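Local coordinates for probable glucarate dehydratase (Mycobacterium smegmatis str. MC2 155, PDB 3VDG), which probably catalyses the metal-dependent dehydration of glucarate, as expected for a glucarate dehydratase of the enolase superfamily, at residues V38-P43 against A56-I61; Q86-A91 against A105-A110. All coordinates share one frame; numbering follows the deposited sequence. Where two conformers were deposited one is given.

Contact 1. Residues V38-P43 against A56-I61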
ATOM      1  N   VAL A  38     -14.387   3.779 -27.860  1.00 23.67           N
ATOM      2  CA  VAL A  38     -13.935   4.769 -28.828  1.00 22.39           C
ATOM      3  C   VAL A  38     -12.775   4.193 -29.640  1.00 26.05           C
ATOM      4  O   VAL A  38     -12.155   3.208 -29.228  1.00 23.62           O
ATOM      5  CB  VAL A  38     -13.462   6.052 -28.127  1.00 26.42           C
ATOM      6  CG1 VAL A  38     -14.627   6.678 -27.354  1.00 22.64           C
ATOM      7  CG2 VAL A  38     -12.280   5.746 -27.197  1.00 21.36           C
ATOM      8  N   ALA A  39     -12.482   4.798 -30.789  1.00 24.42           N
ATOM      9  CA  ALA A  39     -11.322   4.387 -31.596  1.00 25.31           C
ATOM     10  C   ALA A  39     -10.653   5.637 -32.132  1.00 24.91           C
ATOM     11  O   ALA A  39     -11.319   6.608 -32.501  1.00 26.23           O
ATOM     12  CB  ALA A  39     -11.746   3.449 -32.732  1.00 24.71           C
ATOM     13  N   PHE A  40      -9.328   5.634 -32.138  1.00 22.17           N
ATOM     14  CA  PHE A  40      -8.569   6.762 -32.633  1.00 25.12           C
ATOM     15  C   PHE A  40      -7.416   6.261 -33.504  1.00 27.29           C
ATOM     16  O   PHE A  40      -6.904   5.172 -33.286  1.00 25.77           O
ATOM     17  CB  PHE A  40      -8.046   7.621 -31.467  1.00 23.56           C
ATOM     18  CG  PHE A  40      -7.306   6.840 -30.407  1.00 25.49           C
ATOM     19  CD1 PHE A  40      -7.991   6.205 -29.389  1.00 24.48           C
ATOM     20  CD2 PHE A  40      -5.919   6.779 -30.408  1.00 23.77           C
ATOM     21  CE1 PHE A  40      -7.316   5.498 -28.410  1.00 22.49           C
ATOM     22  CE2 PHE A  40      -5.236   6.068 -29.425  1.00 26.67           C
ATOM     23  CZ  PHE A  40      -5.941   5.427 -28.425  1.00 24.10           C
ATOM     24  N   ALA A  41      -7.035   7.064 -34.490  1.00 25.31           N
ATOM     25  CA  ALA A  41      -5.994   6.711 -35.458  1.00 29.21           C
ATOM     26  C   ALA A  41      -4.656   6.413 -34.813  1.00 34.58           C
ATOM     27  O   ALA A  41      -4.206   7.114 -33.888  1.00 27.86           O
ATOM     28  CB  ALA A  41      -5.827   7.808 -36.504  1.00 31.00           C
ATOM     29  N   ASP A  42      -4.011   5.378 -35.342  1.00 23.06           N
ATOM     30  CA  ASP A  42      -2.716   4.902 -34.831  1.00 24.86           C
ATOM     31  C   ASP A  42      -1.884   4.554 -36.064  1.00 29.48           C
ATOM     32  O   ASP A  42      -2.411   3.942 -37.002  1.00 24.64           O
ATOM     33  CB  ASP A  42      -2.944   3.622 -34.021  1.00 22.23           C
ATOM     34  CG  ASP A  42      -1.801   3.315 -33.035  1.00 41.25           C
ATOM     35  OD1 ASP A  42      -0.982   4.217 -32.731  1.00 32.50           O
ATOM     36  OD2 ASP A  42      -1.746   2.164 -32.539  1.00 31.08           O
ATOM     37  N   PRO A  43      -0.601   4.940 -36.081  1.00 25.67           N
ATOM     38  CA  PRO A  43       0.259   4.611 -37.217  1.00 25.42           C
ATOM     39  C   PRO A  43       0.685   3.135 -37.214  1.00 25.00           C
ATOM     40  O   PRO A  43       0.472   2.434 -36.224  1.00 22.02           O
ATOM     41  CB  PRO A  43       1.500   5.494 -36.991  1.00 27.33           C
ATOM     42  CG  PRO A  43       1.136   6.445 -35.886  1.00 31.78           C
ATOM     43  CD  PRO A  43       0.112   5.733 -35.068  1.00 25.41           C
ATOM     44  N   ALA A  56      -6.659   2.337 -32.650  1.00 23.86           N
ATOM     45  CA  ALA A  56      -6.519   1.762 -31.321  1.00 23.48           C
ATOM     46  C   ALA A  56      -7.880   1.926 -30.626  1.00 25.51           C
ATOM     47  O   ALA A  56      -8.572   2.922 -30.867  1.00 28.20           O
ATOM     48  CB  ALA A  56      -5.442   2.518 -30.557  1.00 21.40           C
ATOM     49  N   LEU A  57      -8.253   0.970 -29.776  1.00 22.84           N
ATOM     50  CA  LEU A  57      -9.561   0.998 -29.083  1.00 23.03           C
ATOM     51  C   LEU A  57      -9.420   1.288 -27.586  1.00 26.22           C
ATOM     52  O   LEU A  57      -8.507   0.776 -26.948  1.00 22.34           O
ATOM     53  CB  LEU A  57     -10.249  -0.365 -29.212  1.00 23.16           C
ATOM     54  CG  LEU A  57     -10.398  -0.996 -30.594  1.00 26.50           C
ATOM     55  CD1 LEU A  57     -11.081  -2.357 -30.450  1.00 25.91           C
ATOM     56  CD2 LEU A  57     -11.143  -0.083 -31.542  1.00 28.43           C
ATOM     57  N   ARG A  58     -10.316   2.098 -27.025  1.00 23.27           N
ATOM     58  CA  ARG A  58     -10.397   2.283 -25.559  1.00 18.71           C
ATOM     59  C   ARG A  58     -11.872   2.349 -25.177  1.00 22.70           C
ATOM     60  O   ARG A  58     -12.736   2.537 -26.051  1.00 22.55           O
ATOM     61  CB  ARG A  58      -9.681   3.560 -25.109  1.00 18.30           C
ATOM     62  CG  ARG A  58      -8.222   3.641 -25.540  1.00 21.15           C
ATOM     63  CD  ARG A  58      -7.337   2.681 -24.766  1.00 22.17           C
ATOM     64  NE  ARG A  58      -7.020   3.197 -23.430  1.00 18.74           N
ATOM     65  CZ  ARG A  58      -6.282   2.543 -22.555  1.00 31.21           C
ATOM     66  NH1 ARG A  58      -5.779   1.340 -22.869  1.00 20.04           N
ATOM     67  NH2 ARG A  58      -6.046   3.087 -21.369  1.00 25.38           N
ATOM     68  N   ALA A  59     -12.166   2.130 -23.898  1.00 20.71           N
ATOM     69  CA  ALA A  59     -13.526   2.286 -23.377  1.00 20.21           C
ATOM     70  C   ALA A  59     -13.480   3.398 -22.340  1.00 28.52           C
ATOM     71  O   ALA A  59     -12.618   3.408 -21.461  1.00 24.27           O
ATOM     72  CB  ALA A  59     -14.038   0.986 -22.762  1.00 18.66           C
ATOM     73  N   VAL A  60     -14.371   4.362 -22.487  1.00 20.88           N
ATOM     74  CA  VAL A  60     -14.503   5.463 -21.529  1.00 19.29           C
ATOM     75  C   VAL A  60     -15.600   5.117 -20.547  1.00 20.27           C
ATOM     76  O   VAL A  60     -16.724   4.736 -20.948  1.00 23.55           O
ATOM     77  CB  VAL A  60     -14.851   6.767 -22.253  1.00 25.93           C
ATOM     78  CG1 VAL A  60     -15.256   7.853 -21.248  1.00 25.11           C
ATOM     79  CG2 VAL A  60     -13.662   7.218 -23.110  1.00 17.82           C
ATOM     80  N   ILE A  61     -15.276   5.208 -19.258  1.00 17.02           N
ATOM     81  CA  ILE A  61     -16.247   5.007 -18.188  1.00 18.91           C
ATOM     82  C   ILE A  61     -16.673   6.355 -17.649  1.00 23.99           C
ATOM     83  O   ILE A  61     -15.837   7.175 -17.276  1.00 20.51           O
ATOM     84  CB  ILE A  61     -15.699   4.158 -17.007  1.00 20.73           C
ATOM     85  CG1 ILE A  61     -15.723   2.663 -17.340  1.00 26.64           C
ATOM     86  CG2 ILE A  61     -16.568   4.327 -15.761  1.00 24.49           C
ATOM     87  CD1 ILE A  61     -14.721   2.255 -18.389  1.00 29.66           C
TER

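Contact 2. Residues Q86-A91 against A105-A110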
ATOM      1  N   GLN A  86     -19.653  -4.171 -18.229  1.00 23.41           N
ATOM      2  CA  GLN A  86     -21.116  -4.041 -18.046  0.50 25.62           C
ATOM      3  C   GLN A  86     -21.554  -4.825 -16.818  1.00 23.75           C
ATOM      4  O   GLN A  86     -22.314  -4.347 -16.062  1.00 28.42           O
ATOM      5  CB  GLN A  86     -21.877  -4.524 -19.291  0.50 24.92           C
ATOM      6  CG  GLN A  86     -21.762  -3.580 -20.474  0.50 34.52           C
ATOM      7  CD  GLN A  86     -22.373  -2.222 -20.181  0.50 39.52           C
ATOM      8  OE1 GLN A  86     -23.415  -2.128 -19.529  0.50 57.35           O
ATOM      9  NE2 GLN A  86     -21.729  -1.165 -20.653  0.50 21.89           N
ATOM     10  N   ALA A  87     -21.041  -6.020 -16.627  1.00 26.00           N
ATOM     11  CA  ALA A  87     -21.387  -6.810 -15.452  1.00 25.16           C
ATOM     12  C   ALA A  87     -20.906  -6.126 -14.143  1.00 26.85           C
ATOM     13  O   ALA A  87     -21.601  -6.141 -13.129  1.00 26.66           O
ATOM     14  CB  ALA A  87     -20.820  -8.218 -15.573  1.00 28.62           C
ATOM     15  N   ALA A  88     -19.734  -5.502 -14.195  1.00 24.87           N
ATOM     16  CA  ALA A  88     -19.170  -4.789 -13.050  1.00 23.78           C
ATOM     17  C   ALA A  88     -20.032  -3.594 -12.715  1.00 20.63           C
ATOM     18  O   ALA A  88     -20.356  -3.354 -11.555  1.00 24.62           O
ATOM     19  CB  ALA A  88     -17.744  -4.317 -13.365  1.00 19.41           C
ATOM     20  N   ALA A  89     -20.374  -2.825 -13.738  1.00 21.68           N
ATOM     21  CA  ALA A  89     -21.205  -1.638 -13.548  1.00 22.00           C
ATOM     22  C   ALA A  89     -22.506  -2.007 -12.840  1.00 32.20           C
ATOM     23  O   ALA A  89     -22.943  -1.308 -11.917  1.00 28.26           O
ATOM     24  CB  ALA A  89     -21.500  -0.979 -14.889  1.00 23.51           C
ATOM     25  N   HIS A  90     -23.127  -3.106 -13.259  1.00 27.10           N
ATOM     26  CA  HIS A  90     -24.394  -3.531 -12.654  0.50 27.05           C
ATOM     27  C   HIS A  90     -24.198  -3.914 -11.210  1.00 28.08           C
ATOM     28  O   HIS A  90     -25.012  -3.578 -10.336  1.00 24.71           O
ATOM     29  CB  HIS A  90     -25.010  -4.692 -13.443  0.50 29.24           C
ATOM     30  CG  HIS A  90     -26.299  -5.218 -12.852  0.50 32.95           C
ATOM     31  ND1 HIS A  90     -27.476  -4.573 -12.988  0.50 36.69           N
ATOM     32  CD2 HIS A  90     -26.566  -6.370 -12.114  0.50 41.33           C
ATOM     33  CE1 HIS A  90     -28.443  -5.270 -12.363  0.50 33.98           C
ATOM     34  NE2 HIS A  90     -27.886  -6.368 -11.828  0.50 36.60           N
ATOM     35  N   ALA A  91     -23.096  -4.600 -10.927  1.00 22.57           N
ATOM     36  CA  ALA A  91     -22.803  -5.088  -9.572  1.00 20.78           C
ATOM     37  C   ALA A  91     -22.551  -3.992  -8.534  1.00 25.84           C
ATOM     38  O   ALA A  91     -22.694  -4.221  -7.328  1.00 23.76           O
ATOM     39  CB  ALA A  91     -21.591  -6.029  -9.608  1.00 23.41           C
ATOM     40  N   ALA A 105     -14.431  -6.159  -4.283  1.00 20.05           N
ATOM     41  CA  ALA A 105     -14.916  -7.481  -3.901  1.00 22.15           C
ATOM     42  C   ALA A 105     -16.228  -7.815  -4.638  1.00 24.41           C
ATOM     43  O   ALA A 105     -16.435  -8.954  -5.056  1.00 25.39           O
ATOM     44  CB  ALA A 105     -15.098  -7.578  -2.385  1.00 23.39           C
ATOM     45  N   LEU A 106     -17.118  -6.831  -4.783  1.00 17.05           N
ATOM     46  CA  LEU A 106     -18.360  -7.040  -5.549  1.00 19.52           C
ATOM     47  C   LEU A 106     -18.072  -7.397  -7.001  1.00 23.12           C
ATOM     48  O   LEU A 106     -18.773  -8.212  -7.619  1.00 22.35           O
ATOM     49  CB  LEU A 106     -19.246  -5.793  -5.498  1.00 19.30           C
ATOM     50  CG  LEU A 106     -19.851  -5.454  -4.129  1.00 25.67           C
ATOM     51  CD1 LEU A 106     -20.536  -4.089  -4.141  1.00 24.90           C
ATOM     52  CD2 LEU A 106     -20.846  -6.527  -3.737  1.00 22.76           C
ATOM     53  N   ILE A 107     -17.045  -6.771  -7.562  1.00 20.43           N
ATOM     54  CA  ILE A 107     -16.666  -7.024  -8.949  1.00 18.37           C
ATOM     55  C   ILE A 107     -16.096  -8.431  -9.078  1.00 22.34           C
ATOM     56  O   ILE A 107     -16.414  -9.142 -10.025  1.00 22.91           O
ATOM     57  CB  ILE A 107     -15.692  -5.961  -9.483  1.00 18.84           C
ATOM     58  CG1 ILE A 107     -16.447  -4.646  -9.699  1.00 21.03           C
ATOM     59  CG2 ILE A 107     -15.074  -6.403 -10.816  1.00 20.88           C
ATOM     60  CD1 ILE A 107     -15.555  -3.491 -10.117  1.00 24.42           C
ATOM     61  N   SER A 108     -15.285  -8.840  -8.104  1.00 20.84           N
ATOM     62  CA  SER A 108     -14.723 -10.174  -8.112  1.00 25.69           C
ATOM     63  C   SER A 108     -15.869 -11.188  -8.094  1.00 34.44           C
ATOM     64  O   SER A 108     -15.905 -12.102  -8.917  1.00 31.58           O
ATOM     65  CB  SER A 108     -13.800 -10.378  -6.913  1.00 24.36           C
ATOM     66  OG  SER A 108     -13.197 -11.654  -6.971  1.00 31.98           O
ATOM     67  N   ASP A 109     -16.819 -11.004  -7.177  1.00 30.50           N
ATOM     68  CA  ASP A 109     -17.994 -11.888  -7.105  1.00 32.59           C
ATOM     69  C   ASP A 109     -18.755 -11.933  -8.416  1.00 33.70           C
ATOM     70  O   ASP A 109     -19.127 -13.000  -8.886  1.00 33.09           O
ATOM     71  CB  ASP A 109     -18.957 -11.449  -6.001  1.00 29.96           C
ATOM     72  CG  ASP A 109     -18.402 -11.693  -4.615  1.00 46.88           C
ATOM     73  OD1 ASP A 109     -17.421 -12.454  -4.505  1.00 49.88           O
ATOM     74  OD2 ASP A 109     -18.943 -11.126  -3.637  1.00 42.21           O
ATOM     75  N   ALA A 110     -18.994 -10.771  -9.005  1.00 24.70           N
ATOM     76  CA  ALA A 110     -19.750 -10.696 -10.250  1.00 25.66           C
ATOM     77  C   ALA A 110     -19.056 -11.421 -11.395  1.00 42.66           C
ATOM     78  O   ALA A 110     -19.710 -11.971 -12.266  1.00 34.89           O
ATOM     79  CB  ALA A 110     -19.988  -9.243 -10.631  1.00 22.34           C
TER

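Contact 1. Residues V38-P43 against A56-I61
Val38 N donates to Arg58 O at 2.7 Å in a nearly straight bond, and Arg58 N returns to Val38 O, which makes Val38 and Arg58 a hydrogen-bonded pair of the antiparallel ladder. A second such pair joins Phe40 to Ala56, with Ala56 N reaching Phe40 O at 2.9 Å. Between them Ala39 and Leu57 form a non-hydrogen-bonded pair whose side chains meet on the opposite face, Ala39 CB lying 3.8 Å from Leu57 CD2. Val38, Phe40, Ala56 and Arg58 share the other face, where the phenyl ring reaches two residues of the partner strand. With chi1 at 51°, Phe40 CG sits between the backbone N and the carbonyl carbon, which carries the ring across to that strand. There Ala56 CB makes a CH-pi contact over one ring face, 4.0 Å from the centroid and offset toward the rim, while Arg58 CG abuts the ring edge, 3.5 Å from Phe40 CE1. Beyond CG the arginine bends at chi2 and chi3 and leads away, its NE forming a salt bridge with Glu74 and its NH2 a hydrogen bond with Ser351. Thus the aliphatic root of Arg58 serves the apolar packing, whereas its buried charge is probably offset by Glu74 on the third strand, 70-75.

Contact 2. Residues Q86-A91 against A105-A110
Ala91 and Ala110 meet methyl to methyl, their CB atoms 3.7 Å apart, where helices 79-92 and 100-111 come together. This is one of two apolar side-chain contacts. In the other, the methyl of Ala88 lies against the longer branch of Ile107, with Ala88 CB 3.9 Å from Ile107 CG1. With chi2 at 175° the branch is extended, and both of its carbons, CG1 and CD1, lie within 4.0 Å of Ala88 CB.

A second group of contacts sets side-chain carbons against main-chain carbonyl oxygens. Leu106 CD1 approaches Ala91 O at 3.9 Å, and Ala91 CB in turn lies 4.1 Å from Leu106 O. A looser approach, 4.3 Å, brings Ala110 CB near Ala87 O. These are van der Waals contacts rather than polar bonds; Ala87 O already accepts the helical hydrogen bond from Ala91 N, and Leu106 O that from Ala110 N.

The short segments run at 128° to one another, their axes approaching to 8.9 Å. Ala87, Ala88, Ala91 and Ala110 present small side chains here, and the CA atoms of Ala88 and Ile107 are 5.3 Å apart. Burial is uneven: Ala88 and Ile107 lie inside, whereas Ala110 is exposed. On the inner side, helix 131-151 bridges the pair, Val135 touching both Ala88 and Ile107 and Phe139 also meeting Ala88. Helix 79-92 also rests on the sheet, through Ala89 against Ala33 of strand 30-41.

In the fold
Contact 1 pairs neighbouring strands of the three-stranded sheet, contact 2 the consecutive helices 79-92 and 100-111, in an N-terminal unit consistent with the capping domain of enolase-superfamily proteins. Their centres lie about 24 Å apart and their nearest atoms about 7 Å, without touching; shared neighbours connect them. Phe139 of helix 131-151 touches both Ile61 and Ala88, while Leu82 and Leu85 of helix 79-92 pack on Ala59. The centre of contact 1 is about 13 Å from the centre of the chain, that of contact 2 about 23 Å. Neither contact supplies a ligand to the sodium ion, which is bound by Asp244, Glu269 and Asn292 of the C-terminal barrel; through Ser351, Arg58 links contact 1 to helix 349-360 of that domain.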